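Local atomic coordinates of methyl-coenzyme M reductase I beta subunit (Methanosarcina barkeri, PDB entry 1E6Y), a protein that is the beta subunit of methyl-coenzyme M reductase, the nickel coenzyme F430 enzyme that releases methane from methyl-coenzyme M using coenzyme B in the final step of methanogenesis. Residues G223-V226 against H232-L235; Y249-E254 against T307-L312; S267-A272 against G276-D281; P297-C302 against K337-P342. All coordinates share one frame; numbering follows the deposited sequence.

Contact 1 of 4, residues G223-V226 against H232-L235; sequences GGAV and HQLL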
loop_
_atom_site.group_PDB
_atom_site.type_symbol
_atom_site.label_atom_id
_atom_site.label_comp_id
_atom_site.label_asym_id
_atom_site.label_seq_id
_atom_site.Cartn_x
_atom_site.Cartn_y
_atom_site.Cartn_z
ATOM N N GLY E 223 19.643 2.007 14.034
ATOM C CA GLY E 223 19.890 1.801 15.451
ATOM C C GLY E 223 20.416 0.406 15.734
ATOM O O GLY E 223 20.243 -0.116 16.837
ATOM N N GLY E 224 21.051 -0.198 14.731
ATOM C CA GLY E 224 21.580 -1.542 14.873
ATOM C C GLY E 224 23.062 -1.571 15.202
ATOM O O GLY E 224 23.698 -2.626 15.145
ATOM N N ALA E 225 23.614 -0.410 15.545
ATOM C CA ALA E 225 25.011 -0.313 15.953
ATOM C C ALA E 225 25.114 0.503 17.236
ATOM O O ALA E 225 25.946 1.403 17.355
ATOM C CB ALA E 225 25.839 0.322 14.847
ATOM N N VAL E 226 24.253 0.173 18.193
ATOM C CA VAL E 226 24.215 0.861 19.478
ATOM C C VAL E 226 24.866 -0.008 20.552
ATOM O O VAL E 226 24.750 -1.234 20.524
ATOM C CB VAL E 226 22.754 1.193 19.881
ATOM C CG1 VAL E 226 22.707 1.778 21.285
ATOM C CG2 VAL E 226 22.148 2.169 18.878
ATOM N N HIS E 232 30.799 -4.238 17.002
ATOM C CA HIS E 232 30.429 -5.374 16.155
ATOM C C HIS E 232 30.333 -5.000 14.673
ATOM O O HIS E 232 30.947 -5.649 13.820
ATOM C CB HIS E 232 29.096 -5.959 16.628
ATOM C CG HIS E 232 28.745 -7.261 15.981
ATOM N ND1 HIS E 232 27.999 -7.341 14.822
ATOM C CD2 HIS E 232 29.021 -8.538 16.338
ATOM C CE1 HIS E 232 27.829 -8.610 14.497
ATOM N NE2 HIS E 232 28.439 -9.357 15.401
ATOM N N GLN E 233 29.609 -3.925 14.372
ATOM C CA GLN E 233 29.412 -3.510 12.986
ATOM C C GLN E 233 30.659 -2.870 12.377
ATOM O O GLN E 233 30.952 -3.069 11.199
ATOM C CB GLN E 233 28.223 -2.549 12.886
ATOM C CG GLN E 233 26.883 -3.194 13.239
ATOM C CD GLN E 233 26.637 -4.482 12.474
ATOM O OE1 GLN E 233 26.617 -5.566 13.055
ATOM N NE2 GLN E 233 26.470 -4.373 11.160
ATOM N N LEU E 234 31.425 -2.164 13.202
ATOM C CA LEU E 234 32.610 -1.458 12.725
ATOM C C LEU E 234 33.782 -2.392 12.433
ATOM O O LEU E 234 34.580 -2.120 11.540
ATOM C CB LEU E 234 33.027 -0.379 13.727
ATOM C CG LEU E 234 32.075 0.818 13.800
ATOM C CD1 LEU E 234 32.584 1.823 14.814
ATOM C CD2 LEU E 234 31.950 1.460 12.429
ATOM N N LEU E 235 33.866 -3.507 13.156
ATOM C CA LEU E 235 34.812 -4.563 12.801
ATOM C C LEU E 235 34.458 -5.155 11.435
ATOM O O LEU E 235 35.334 -5.366 10.597
ATOM C CB LEU E 235 34.815 -5.663 13.867
ATOM C CG LEU E 235 35.559 -5.338 15.167
ATOM C CD1 LEU E 235 35.238 -6.390 16.211
ATOM C CD2 LEU E 235 37.059 -5.272 14.913
#

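Contact 2 of 4, residues Y249-E254 against T307-L312; sequences YDIVKE and TLAATL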
loop_
_atom_site.group_PDB
_atom_site.type_symbol
_atom_site.label_atom_id
_atom_site.label_comp_id
_atom_site.label_asym_id
_atom_site.label_seq_id
_atom_site.Cartn_x
_atom_site.Cartn_y
_atom_site.Cartn_z
ATOM N N TYR E 249 42.355 -8.760 0.791
ATOM C CA TYR E 249 43.220 -8.803 -0.381
ATOM C C TYR E 249 44.121 -10.041 -0.386
ATOM O O TYR E 249 44.274 -10.698 -1.418
ATOM C CB TYR E 249 44.080 -7.536 -0.446
ATOM C CG TYR E 249 44.999 -7.487 -1.643
ATOM C CD1 TYR E 249 44.568 -6.952 -2.855
ATOM C CD2 TYR E 249 46.283 -8.029 -1.581
ATOM C CE1 TYR E 249 45.389 -6.960 -3.977
ATOM C CE2 TYR E 249 47.110 -8.043 -2.695
ATOM C CZ TYR E 249 46.659 -7.508 -3.890
ATOM O OH TYR E 249 47.479 -7.522 -4.995
ATOM N N ASP E 250 44.734 -10.334 0.758
ATOM C CA ASP E 250 45.674 -11.445 0.868
ATOM C C ASP E 250 44.994 -12.799 0.717
ATOM O O ASP E 250 45.534 -13.701 0.076
ATOM C CB ASP E 250 46.414 -11.394 2.209
ATOM C CG ASP E 250 47.496 -10.324 2.246
ATOM O OD1 ASP E 250 47.829 -9.747 1.190
ATOM O OD2 ASP E 250 48.022 -10.063 3.345
ATOM N N ILE E 251 43.810 -12.938 1.307
ATOM C CA ILE E 251 43.059 -14.184 1.207
ATOM C C ILE E 251 42.624 -14.430 -0.236
ATOM O O ILE E 251 42.766 -15.543 -0.750
ATOM C CB ILE E 251 41.826 -14.178 2.145
ATOM C CG1 ILE E 251 42.300 -14.232 3.602
ATOM C CG2 ILE E 251 40.919 -15.373 1.846
ATOM C CD1 ILE E 251 41.186 -14.126 4.630
ATOM N N VAL E 252 42.198 -13.368 -0.916
ATOM C CA VAL E 252 41.828 -13.463 -2.324
ATOM C C VAL E 252 43.042 -13.829 -3.176
ATOM O O VAL E 252 42.977 -14.753 -3.989
ATOM C CB VAL E 252 41.213 -12.134 -2.836
ATOM C CG1 VAL E 252 41.010 -12.185 -4.346
ATOM C CG2 VAL E 252 39.883 -11.881 -2.145
ATOM N N LYS E 253 44.169 -13.173 -2.915
ATOM C CA LYS E 253 45.371 -13.390 -3.711
ATOM C C LYS E 253 45.903 -14.820 -3.604
ATOM O O LYS E 253 46.264 -15.425 -4.611
ATOM C CB LYS E 253 46.463 -12.396 -3.313
ATOM C CG LYS E 253 47.678 -12.428 -4.223
ATOM C CD LYS E 253 48.683 -11.367 -3.825
ATOM C CE LYS E 253 50.047 -11.632 -4.439
ATOM N NZ LYS E 253 49.992 -11.573 -5.924
ATOM N N GLU E 254 45.890 -15.382 -2.397
ATOM C CA GLU E 254 46.418 -16.728 -2.199
ATOM C C GLU E 254 45.456 -17.825 -2.652
ATOM O O GLU E 254 45.833 -18.995 -2.730
ATOM C CB GLU E 254 46.815 -16.942 -0.735
ATOM C CG GLU E 254 45.658 -17.050 0.250
ATOM C CD GLU E 254 46.130 -17.092 1.697
ATOM O OE1 GLU E 254 45.289 -17.317 2.590
ATOM O OE2 GLU E 254 47.336 -16.880 1.951
ATOM N N THR E 307 33.544 -14.376 3.521
ATOM C CA THR E 307 32.374 -14.354 2.648
ATOM C C THR E 307 32.644 -13.529 1.386
ATOM O O THR E 307 32.331 -13.961 0.274
ATOM C CB THR E 307 31.141 -13.771 3.389
ATOM O OG1 THR E 307 30.838 -14.587 4.529
ATOM C CG2 THR E 307 29.928 -13.724 2.471
ATOM N N LEU E 308 33.247 -12.356 1.562
ATOM C CA LEU E 308 33.577 -11.497 0.428
ATOM C C LEU E 308 34.764 -12.046 -0.365
ATOM O O LEU E 308 34.756 -12.022 -1.597
ATOM C CB LEU E 308 33.876 -10.073 0.902
ATOM C CG LEU E 308 34.226 -9.046 -0.183
ATOM C CD1 LEU E 308 33.132 -8.988 -1.241
ATOM C CD2 LEU E 308 34.420 -7.684 0.460
ATOM N N ALA E 309 35.762 -12.573 0.339
ATOM C CA ALA E 309 36.922 -13.175 -0.317
ATOM C C ALA E 309 36.497 -14.341 -1.208
ATOM O O ALA E 309 36.896 -14.420 -2.373
ATOM C CB ALA E 309 37.929 -13.644 0.725
ATOM N N ALA E 310 35.602 -15.177 -0.686
ATOM C CA ALA E 310 35.062 -16.305 -1.439
ATOM C C ALA E 310 34.274 -15.829 -2.655
ATOM O O ALA E 310 34.327 -16.453 -3.710
ATOM C CB ALA E 310 34.179 -17.164 -0.542
ATOM N N THR E 311 33.553 -14.718 -2.505
ATOM C CA THR E 311 32.812 -14.119 -3.617
ATOM C C THR E 311 33.769 -13.664 -4.717
ATOM O O THR E 311 33.571 -13.976 -5.893
ATOM C CB THR E 311 31.971 -12.904 -3.151
ATOM O OG1 THR E 311 30.955 -13.342 -2.240
ATOM C CG2 THR E 311 31.310 -12.221 -4.342
ATOM N N LEU E 312 34.822 -12.955 -4.324
ATOM C CA LEU E 312 35.809 -12.465 -5.278
ATOM C C LEU E 312 36.511 -13.613 -6.006
ATOM O O LEU E 312 36.737 -13.538 -7.212
ATOM C CB LEU E 312 36.832 -11.573 -4.565
ATOM C CG LEU E 312 36.284 -10.235 -4.056
ATOM C CD1 LEU E 312 37.365 -9.476 -3.305
ATOM C CD2 LEU E 312 35.779 -9.412 -5.225
#

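Contact 3 of 4, residues S267-A272 against G276-D281; sequences SVVRRA and GIISVD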
loop_
_atom_site.group_PDB
_atom_site.type_symbol
_atom_site.label_atom_id
_atom_site.label_comp_id
_atom_site.label_asym_id
_atom_site.label_seq_id
_atom_site.Cartn_x
_atom_site.Cartn_y
_atom_site.Cartn_z
ATOM N N SER E 267 41.978 -20.820 4.358
ATOM C CA SER E 267 42.655 -19.552 4.618
ATOM C C SER E 267 42.068 -18.835 5.828
ATOM O O SER E 267 42.807 -18.329 6.675
ATOM C CB SER E 267 42.550 -18.637 3.398
ATOM O OG SER E 267 43.281 -19.158 2.307
ATOM N N VAL E 268 40.739 -18.775 5.888
ATOM C CA VAL E 268 40.046 -18.048 6.946
ATOM C C VAL E 268 40.270 -18.702 8.306
ATOM O O VAL E 268 40.589 -18.018 9.280
ATOM C CB VAL E 268 38.520 -17.948 6.654
ATOM C CG1 VAL E 268 37.768 -17.415 7.874
ATOM C CG2 VAL E 268 38.283 -17.034 5.460
ATOM N N VAL E 269 40.160 -20.027 8.361
ATOM C CA VAL E 269 40.328 -20.741 9.622
ATOM C C VAL E 269 41.785 -20.709 10.094
ATOM O O VAL E 269 42.052 -20.416 11.260
ATOM C CB VAL E 269 39.843 -22.208 9.513
ATOM C CG1 VAL E 269 39.972 -22.908 10.860
ATOM C CG2 VAL E 269 38.392 -22.244 9.049
ATOM N N ARG E 270 42.718 -20.905 9.164
ATOM C CA ARG E 270 44.146 -20.886 9.479
ATOM C C ARG E 270 44.528 -19.542 10.096
ATOM O O ARG E 270 45.065 -19.468 11.195
ATOM C CB ARG E 270 44.997 -21.113 8.228
ATOM C CG ARG E 270 46.496 -21.114 8.522
ATOM C CD ARG E 270 47.346 -21.146 7.281
ATOM N NE ARG E 270 47.349 -19.952 6.448
ATOM C CZ ARG E 270 46.820 -19.857 5.231
ATOM N NH1 ARG E 270 46.235 -20.920 4.698
ATOM N NH2 ARG E 270 46.887 -18.723 4.545
ATOM N N ARG E 271 44.140 -18.469 9.390
ATOM C CA ARG E 271 44.443 -17.122 9.889
ATOM C C ARG E 271 43.777 -16.752 11.186
ATOM O O ARG E 271 44.361 -16.086 12.056
ATOM C CB ARG E 271 44.090 -16.114 8.782
ATOM C CG ARG E 271 45.056 -16.247 7.602
ATOM C CD ARG E 271 44.497 -15.538 6.395
ATOM N NE ARG E 271 45.274 -15.543 5.176
ATOM C CZ ARG E 271 46.338 -14.808 4.885
ATOM N NH1 ARG E 271 46.956 -14.872 3.718
ATOM N NH2 ARG E 271 46.810 -13.966 5.804
ATOM N N ALA E 272 42.547 -17.227 11.377
ATOM C CA ALA E 272 41.827 -16.979 12.626
ATOM C C ALA E 272 42.507 -17.670 13.809
ATOM O O ALA E 272 42.551 -17.124 14.911
ATOM C CB ALA E 272 40.383 -17.445 12.506
ATOM N N GLY E 276 44.776 -16.022 17.082
ATOM C CA GLY E 276 44.253 -16.305 18.408
ATOM C C GLY E 276 42.784 -15.952 18.574
ATOM O O GLY E 276 42.272 -15.923 19.693
ATOM N N ILE E 277 42.101 -15.706 17.461
ATOM C CA ILE E 277 40.692 -15.321 17.490
ATOM C C ILE E 277 39.797 -16.522 17.805
ATOM O O ILE E 277 38.759 -16.372 18.452
ATOM C CB ILE E 277 40.263 -14.685 16.143
ATOM C CG1 ILE E 277 41.056 -13.396 15.908
ATOM C CG2 ILE E 277 38.768 -14.379 16.147
ATOM C CD1 ILE E 277 40.943 -12.861 14.500
ATOM N N ILE E 278 40.202 -17.704 17.345
ATOM C CA ILE E 278 39.518 -18.947 17.705
ATOM C C ILE E 278 40.497 -20.001 18.222
ATOM O O ILE E 278 41.675 -20.004 17.859
ATOM C CB ILE E 278 38.717 -19.542 16.509
ATOM C CG1 ILE E 278 39.664 -19.986 15.388
ATOM C CG2 ILE E 278 37.722 -18.518 15.990
ATOM C CD1 ILE E 278 38.988 -20.782 14.286
ATOM N N SER E 279 40.002 -20.867 19.102
ATOM C CA SER E 279 40.799 -21.945 19.683
ATOM C C SER E 279 39.967 -23.218 19.706
ATOM O O SER E 279 38.737 -23.159 19.706
ATOM C CB SER E 279 41.210 -21.594 21.117
ATOM O OG SER E 279 42.029 -20.440 21.154
ATOM N N VAL E 280 40.638 -24.366 19.751
ATOM C CA VAL E 280 39.950 -25.631 19.988
ATOM C C VAL E 280 39.327 -25.596 21.380
ATOM O O VAL E 280 39.977 -25.192 22.348
ATOM C CB VAL E 280 40.915 -26.839 19.886
ATOM C CG1 VAL E 280 40.188 -28.131 20.258
ATOM C CG2 VAL E 280 41.470 -26.944 18.478
ATOM N N ASP E 281 38.027 -25.869 21.437
ATOM C CA ASP E 281 37.278 -25.895 22.691
ATOM C C ASP E 281 37.234 -27.318 23.242
ATOM O O ASP E 281 37.543 -27.556 24.409
ATOM C CB ASP E 281 35.852 -25.379 22.451
ATOM C CG ASP E 281 35.036 -25.265 23.730
ATOM O OD1 ASP E 281 33.799 -25.435 23.659
ATOM O OD2 ASP E 281 35.614 -24.970 24.797
#

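Contact 4 of 4, residues P297-C302 against K337-P342; sequences PKWNAC and KETGLP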
loop_
_atom_site.group_PDB
_atom_site.type_symbol
_atom_site.label_atom_id
_atom_site.label_comp_id
_atom_site.label_asym_id
_atom_site.label_seq_id
_atom_site.Cartn_x
_atom_site.Cartn_y
_atom_site.Cartn_z
ATOM N N PRO E 297 32.761 -10.852 18.146
ATOM C CA PRO E 297 32.648 -9.874 17.054
ATOM C C PRO E 297 33.805 -9.928 16.051
ATOM O O PRO E 297 33.601 -9.717 14.857
ATOM C CB PRO E 297 32.586 -8.531 17.784
ATOM C CG PRO E 297 32.030 -8.869 19.132
ATOM C CD PRO E 297 32.652 -10.201 19.464
ATOM N N LYS E 298 35.006 -10.256 16.523
ATOM C CA LYS E 298 36.156 -10.395 15.630
ATOM C C LYS E 298 36.047 -11.621 14.732
ATOM O O LYS E 298 36.409 -11.570 13.558
ATOM C CB LYS E 298 37.453 -10.468 16.431
ATOM C CG LYS E 298 38.223 -9.169 16.450
ATOM C CD LYS E 298 39.701 -9.432 16.633
ATOM C CE LYS E 298 40.478 -8.146 16.585
ATOM N NZ LYS E 298 41.651 -8.217 17.491
ATOM N N TRP E 299 35.583 -12.732 15.297
ATOM C CA TRP E 299 35.330 -13.933 14.509
ATOM C C TRP E 299 34.295 -13.638 13.427
ATOM O O TRP E 299 34.452 -14.049 12.278
ATOM C CB TRP E 299 34.835 -15.079 15.401
ATOM C CG TRP E 299 34.263 -16.224 14.615
ATOM C CD1 TRP E 299 32.964 -16.645 14.608
ATOM C CD2 TRP E 299 34.948 -17.019 13.639
ATOM N NE1 TRP E 299 32.793 -17.645 13.681
ATOM C CE2 TRP E 299 33.996 -17.897 13.072
ATOM C CE3 TRP E 299 36.274 -17.071 13.182
ATOM C CZ2 TRP E 299 34.326 -18.819 12.072
ATOM C CZ3 TRP E 299 36.602 -17.988 12.186
ATOM C CH2 TRP E 299 35.629 -18.850 11.643
ATOM N N ASN E 300 33.241 -12.923 13.806
ATOM C CA ASN E 300 32.220 -12.510 12.851
ATOM C C ASN E 300 32.821 -11.698 11.706
ATOM O O ASN E 300 32.480 -11.915 10.542
ATOM C CB ASN E 300 31.132 -11.694 13.553
ATOM C CG ASN E 300 29.992 -11.345 12.627
ATOM O OD1 ASN E 300 29.225 -12.217 12.224
ATOM N ND2 ASN E 300 29.931 -10.087 12.205
ATOM N N ALA E 301 33.748 -10.801 12.034
ATOM C CA ALA E 301 34.464 -10.026 11.022
ATOM C C ALA E 301 35.325 -10.923 10.125
ATOM O O ALA E 301 35.400 -10.707 8.915
ATOM C CB ALA E 301 35.326 -8.962 11.688
ATOM N N CYS E 302 35.940 -11.948 10.718
ATOM C CA CYS E 302 36.687 -12.954 9.962
ATOM C C CYS E 302 35.784 -13.674 8.965
ATOM O O CYS E 302 36.157 -13.869 7.809
ATOM C CB CYS E 302 37.308 -13.987 10.906
ATOM S SG CYS E 302 38.717 -13.397 11.861
ATOM N N LYS E 337 30.527 -26.093 9.381
ATOM C CA LYS E 337 30.780 -27.530 9.398
ATOM C C LYS E 337 32.259 -27.851 9.584
ATOM O O LYS E 337 32.611 -28.877 10.166
ATOM C CB LYS E 337 30.245 -28.172 8.118
ATOM C CG LYS E 337 28.739 -28.365 8.153
ATOM C CD LYS E 337 28.158 -28.700 6.798
ATOM C CE LYS E 337 26.689 -29.088 6.933
ATOM N NZ LYS E 337 25.868 -28.022 7.587
ATOM N N GLU E 338 33.107 -26.894 9.215
ATOM C CA GLU E 338 34.549 -27.023 9.386
ATOM C C GLU E 338 35.001 -26.744 10.820
ATOM O O GLU E 338 35.944 -27.371 11.306
ATOM C CB GLU E 338 35.272 -26.080 8.416
ATOM C CG GLU E 338 36.797 -26.100 8.512
ATOM C CD GLU E 338 37.392 -27.474 8.252
ATOM O OE1 GLU E 338 38.271 -27.893 9.030
ATOM O OE2 GLU E 338 36.998 -28.129 7.265
ATOM N N THR E 339 34.301 -25.845 11.509
ATOM C CA THR E 339 34.786 -25.292 12.775
ATOM C C THR E 339 33.892 -25.554 13.987
ATOM O O THR E 339 34.362 -25.510 15.125
ATOM C CB THR E 339 34.999 -23.760 12.680
ATOM O OG1 THR E 339 33.758 -23.123 12.351
ATOM C CG2 THR E 339 36.039 -23.424 11.630
ATOM N N GLY E 340 32.592 -25.698 13.755
ATOM C CA GLY E 340 31.645 -25.742 14.859
ATOM C C GLY E 340 31.329 -24.353 15.394
ATOM O O GLY E 340 30.757 -24.208 16.474
ATOM N N LEU E 341 31.709 -23.331 14.633
ATOM C CA LEU E 341 31.435 -21.941 14.986
ATOM C C LEU E 341 30.349 -21.400 14.068
ATOM O O LEU E 341 30.221 -21.847 12.928
ATOM C CB LEU E 341 32.701 -21.099 14.819
ATOM C CG LEU E 341 33.866 -21.423 15.750
ATOM C CD1 LEU E 341 35.121 -20.738 15.246
ATOM C CD2 LEU E 341 33.534 -20.972 17.156
ATOM N N PRO E 342 29.581 -20.400 14.534
ATOM C CA PRO E 342 28.558 -19.777 13.685
ATOM C C PRO E 342 29.155 -18.988 12.524
ATOM O O PRO E 342 30.221 -18.379 12.650
ATOM C CB PRO E 342 27.796 -18.872 14.654
ATOM C CG PRO E 342 28.799 -18.546 15.705
ATOM C CD PRO E 342 29.584 -19.817 15.886
#

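Contact 1 of 4, residues G223-V226 against H232-L235
Gln233 NE2 is gripped by two acceptors, the side-chain oxygen of Gln216 and the backbone oxygen of Arg383, and the aliphatic part of the same side chain rests against the carbonyl oxygen of Gly224 and the methyl of Ala225. The setting is the loop joining helix 204-221 to helix 228-241: Gly223, with positive phi, closes helix 204-221 in a Schellman motif, and the chain then leads into helix 228-241, whose early turn carries Gln233. At the other end of the amide, His232 ND1 donates to Gln233 OE1 at 2.9 Å. This bond is fairly straight, with an N-H...O angle of 160°, and the acceptor lies almost in the imidazole plane, although the donor is tilted 26° from the plane of the amide carbonyl. Three bonds thus fix the rotation of a buried amide and settle which end is oxygen. His232 is held at its far side as well, NE2 being hydrogen-bonded to Tyr346 OH. Against the 223-226 segment the contact is small and made by one methylene: with CG of Gln233 beside its own backbone N (chi1 -65°) and the chain bent at the next torsion, CG is presented to the turn. Ile219 and Phe220 of helix 204-221 pack on Gln233 and Ala225 respectively. CG of Gln233 lies 3.8 Å from Gly224 O and 4.0 Å from Ala225 CB.

Contact 2 of 4, residues Y249-E254 against T307-L312
This is apolar helix-to-helix packing, buried in the C-terminal part of the subunit, where the short helix 247-255 lies against the middle of the long helix 296-318. The local axes run in the same general sense, 36° apart, and approach to 9.0 Å. The small side chain of Ala309 at the crossing is consistent with this closeness: the CA atoms of Val252 and Ala309 are only 5.3 Å apart. The methyl CB of Ala309 meets two branched side chains. Ile251 CG2 lies 3.6 Å from Ala309 CB, and Val252 CG2 3.9 Å from the same Ala309 CB, while the same valine methyl rests 3.7 Å from Ala309 CA, against the helix backbone itself. Val252 places this branch beside its own backbone N, with CG1 anti to that N (chi1 172°), and CG2 consequently does all of the valine's touching within this helix pair. One turn on, Leu312 receives the same methyl: its CD1 lies 3.7 Å from Val252 CG2, the two side chains crossing at about a right angle. Ala309 and Leu312 therefore form a shallow seat on one face of helix 296-318, occupied chiefly by Val252. Away from this face, Thr311 folds its hydroxyl back onto Thr307 O. Around the pair, helices 323-339 and 387-395 pack on other parts of helix 296-318, helix 261-274 covers Ile251, and the gamma subunit meets Val252 through its Val70 and Leu312 through its Thr66.

Contact 3 of 4, residues S267-A272 against G276-D281
Ala272 and Ile278 make the tight part of this contact, where helix 261-274 ends and the chain turns off into strand 278-283. Gly276, with positive phi, closes the helix in a Schellman motif, and Ile277 N donates to Ala272 O at 3.0 Å, nearly along the C=O axis. Ile278 N adds a weak bond to the same oxygen. Beside this carbonyl, Ile278 folds its longer branch onto the helix: CG1, held between its backbone N and carbonyl carbon (chi1 66°), lies 3.9 Å from Ala272 CB, and CD1 continues to Val269 CG1 at 4.2 Å. An alanine in place of Ile278 lacks this branch, which would probably leave a gap beside Ala272 and Val269 and weaken the hold of the strand on the helix. The opposite character appears at the turn and farther along the strand: Gly276 is exposed, and Val280 reaches solvent without meeting the helix segment. Strand 278-283 pairs antiparallel with strand 289-293 as a hairpin, while helix 296-318 supplies Trp299 against Ala272 and helix 323-339 supplies Leu335 and Thr339 against Val269.

Contact 4 of 4, residues P297-C302 against K337-P342
Trp299 sends its indole from helix 296-318 across to the chain that leaves helix 323-339, where Gly340 ends the helix with positive phi and Thr339 forms an ST turn. The bond to CB heads toward that segment, and the ring is set outward with CG anti to the backbone N (chi1 167°). Along the five-membered ring, Trp299 CD1 passes 3.8 Å from Pro342 O, and the next atom, Trp299 NE1, makes the polar contact, donating to Pro342 O at 2.9 Å. The N-H...O angle is 156°; the donor lies in the carbonyl plane, though the oxygen is tilted a little out of the indole plane. Trp299 NE1 also lies 3.6 Å from Leu341 CB. Farther along, Trp299 CE2 and CZ2 lie beneath the Leu341 methyl CD1, which makes a CH-pi contact 3.8 Å from the six-membered ring centroid and only 15° off its normal; Trp299 CH2, at the far end, is 4.1 Å from Leu341 CD1. A leucine replacing Trp299 has neither the N-H nor the broad face, and would probably leave Pro342 O without its mate and Leu341 without the surface it covers. Ile278 also packs on the indole. Gln238 of the gamma subunit is hydrogen-bonded through NE2 to Gly340 O. In the ST turn, Thr339 OG1, itself hydrogen-bonded to Leu335 O, accepts from Leu341 N at 3.1 Å.

In the fold
Contacts 3 and 4 form one core, their centres 8 Å apart: Ile278 CG2 touches both Trp299 CE3 and Leu341 CD1 at 3.5 Å. Contact 3 is tied to contact 2, 17 Å away between centres, by a salt bridge of 2.7 Å between Glu254 OE2 and Arg271 NH1. Contacts 2 and 4 share helix 296-318 without touching, their nearest atoms about 5 Å apart. Contact 1 joins at the start of that helix, where His232 CE1 packs 3.4 Å from Asn300 ND2. All four lie away from the coenzyme M, coenzyme B and F430 pockets, in the helical body that packs on the gamma subunit.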